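Local structure of tailspike protein (Acinetobacter phage vB_ApiP_P1, 6E1R) at residues G188-S193 with A210-C215. The protein probably binds and degrades the capsular polysaccharide of its Acinetobacter host as the trimeric tailspike of the phage. Sequence-based numbering, arbitrary orientation.
Sequences GYLSQS and ANLILC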
loop_
_atom_site.group_PDB
_atom_site.type_symbol
_atom_site.label_atom_id
_atom_site.label_comp_id
_atom_site.label_asym_id
_atom_site.label_seq_id
_atom_site.Cartn_x
_atom_site.Cartn_y
_atom_site.Cartn_z
ATOM N N GLY A 188 6.372 10.677 -28.477
ATOM C CA GLY A 188 7.343 9.628 -28.241
ATOM C C GLY A 188 7.344 9.168 -26.796
ATOM O O GLY A 188 7.089 9.937 -25.869
ATOM N N TYR A 189 7.652 7.889 -26.605
ATOM C CA TYR A 189 7.571 7.254 -25.295
ATOM C C TYR A 189 8.862 7.477 -24.514
ATOM O O TYR A 189 9.944 7.090 -24.970
ATOM C CB TYR A 189 7.296 5.759 -25.442
ATOM C CG TYR A 189 5.880 5.343 -25.114
ATOM C CD1 TYR A 189 5.033 6.176 -24.395
ATOM C CD2 TYR A 189 5.394 4.107 -25.518
ATOM C CE1 TYR A 189 3.739 5.787 -24.090
ATOM C CE2 TYR A 189 4.107 3.711 -25.221
ATOM C CZ TYR A 189 3.283 4.554 -24.508
ATOM O OH TYR A 189 2.002 4.155 -24.213
ATOM N N LEU A 190 8.746 8.097 -23.341
ATOM C CA LEU A 190 9.826 8.101 -22.354
ATOM C C LEU A 190 9.598 6.867 -21.491
ATOM O O LEU A 190 8.972 6.928 -20.432
ATOM C CB LEU A 190 9.820 9.389 -21.537
ATOM C CG LEU A 190 11.149 9.896 -20.960
ATOM C CD1 LEU A 190 10.974 11.282 -20.353
ATOM C CD2 LEU A 190 11.730 8.940 -19.934
ATOM N N SER A 191 10.106 5.730 -21.955
ATOM C CA SER A 191 9.717 4.426 -21.439
ATOM C C SER A 191 10.824 3.798 -20.603
ATOM O O SER A 191 12.011 3.931 -20.921
ATOM C CB SER A 191 9.341 3.486 -22.587
ATOM O OG SER A 191 9.143 2.163 -22.121
ATOM N N GLN A 192 10.417 3.107 -19.539
ATOM C CA GLN A 192 11.299 2.310 -18.687
ATOM C C GLN A 192 12.468 3.141 -18.156
ATOM O O GLN A 192 13.642 2.809 -18.329
ATOM C CB GLN A 192 11.788 1.064 -19.429
ATOM C CG GLN A 192 10.673 0.077 -19.747
ATOM C CD GLN A 192 11.178 -1.205 -20.377
ATOM O OE1 GLN A 192 12.347 -1.312 -20.744
ATOM N NE2 GLN A 192 10.296 -2.190 -20.502
ATOM N N SER A 193 12.118 4.237 -17.493
ATOM C CA SER A 193 13.086 5.164 -16.930
ATOM C C SER A 193 12.958 5.200 -15.413
ATOM O O SER A 193 11.975 4.733 -14.832
ATOM C CB SER A 193 12.901 6.573 -17.507
ATOM O OG SER A 193 13.915 7.448 -17.043
ATOM N N ALA A 210 6.703 15.104 -21.390
ATOM C CA ALA A 210 6.896 13.965 -22.274
ATOM C C ALA A 210 5.880 12.878 -21.947
ATOM O O ALA A 210 5.238 12.888 -20.894
ATOM C CB ALA A 210 8.325 13.417 -22.160
ATOM N N ASN A 211 5.746 11.923 -22.865
ATOM C CA ASN A 211 4.794 10.823 -22.710
ATOM C C ASN A 211 5.453 9.746 -21.857
ATOM O O ASN A 211 6.193 8.897 -22.362
ATOM C CB ASN A 211 4.373 10.286 -24.073
ATOM C CG ASN A 211 3.128 9.420 -24.002
ATOM O OD1 ASN A 211 2.488 9.320 -22.957
ATOM N ND2 ASN A 211 2.777 8.794 -25.121
ATOM N N LEU A 212 5.174 9.775 -20.556
ATOM C CA LEU A 212 5.810 8.869 -19.609
ATOM C C LEU A 212 5.125 7.509 -19.604
ATOM O O LEU A 212 3.897 7.417 -19.678
ATOM C CB LEU A 212 5.764 9.467 -18.204
ATOM C CG LEU A 212 6.513 10.784 -18.002
ATOM C CD1 LEU A 212 6.212 11.359 -16.629
ATOM C CD2 LEU A 212 8.007 10.580 -18.187
ATOM N N ILE A 213 5.923 6.451 -19.497
ATOM C CA ILE A 213 5.383 5.107 -19.315
ATOM C C ILE A 213 6.447 4.247 -18.647
ATOM O O ILE A 213 7.632 4.324 -18.984
ATOM C CB ILE A 213 4.897 4.495 -20.651
ATOM C CG1 ILE A 213 4.229 3.138 -20.404
ATOM C CG2 ILE A 213 6.040 4.352 -21.635
ATOM C CD1 ILE A 213 3.575 2.541 -21.631
ATOM N N LEU A 214 6.009 3.443 -17.674
ATOM C CA LEU A 214 6.890 2.548 -16.920
ATOM C C LEU A 214 8.044 3.312 -16.271
ATOM O O LEU A 214 9.197 2.880 -16.305
ATOM C CB LEU A 214 7.412 1.418 -17.810
ATOM C CG LEU A 214 6.423 0.278 -18.074
ATOM C CD1 LEU A 214 6.932 -0.633 -19.178
ATOM C CD2 LEU A 214 6.161 -0.515 -16.804
ATOM N N CYS A 215 7.727 4.456 -15.667
ATOM C CA CYS A 215 8.709 5.301 -15.000
ATOM C C CYS A 215 8.403 5.368 -13.511
ATOM O O CYS A 215 7.249 5.578 -13.120
ATOM C CB CYS A 215 8.718 6.712 -15.591
ATOM S SG CYS A 215 9.239 6.795 -17.313
#
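Two successive coils of a right-handed parallel beta-helix, the fold usual in phage tailspikes, meet where Leu190 and Ser191 pair with Leu212 and Ile213. Both backbone polar atoms of Leu190 bond to the 210-215 segment: its N donates to Asn211 O at 2.8 Å, and its O accepts from Ile213 N at 3.2 Å. Gln192 N then bonds to Ile213 O at 3.1 Å. Ile213 puts CG2 over one face of the Tyr189 ring, 3.5 Å from the ring centroid and 15° off the normal, a CH-pi contact. The same methyl touches Ser191 CB. With CG1 anti to the backbone N (chi1 -175°), Ile213 reaches the phenol end of the ring, its CD1 3.4 Å from Tyr189 OH. That hydroxyl is hydrogen-bonded to Glu247 O. Asn211 brings ND2 obliquely to Tyr189 CE1, the planes 43° apart; ND2 also bonds weakly to Arg246 O. On the other face of the sheet, Leu190 and Leu212 lie side by side, with CD1 of Leu190 3.7 Å from CD2 of Leu212. Gln192 and Leu214 also lie side by side and pack on Arg259 of a neighbouring subunit. Backbone bonds thus join the coils, with leucines packed on one face and Tyr189 held at ring and hydroxyl.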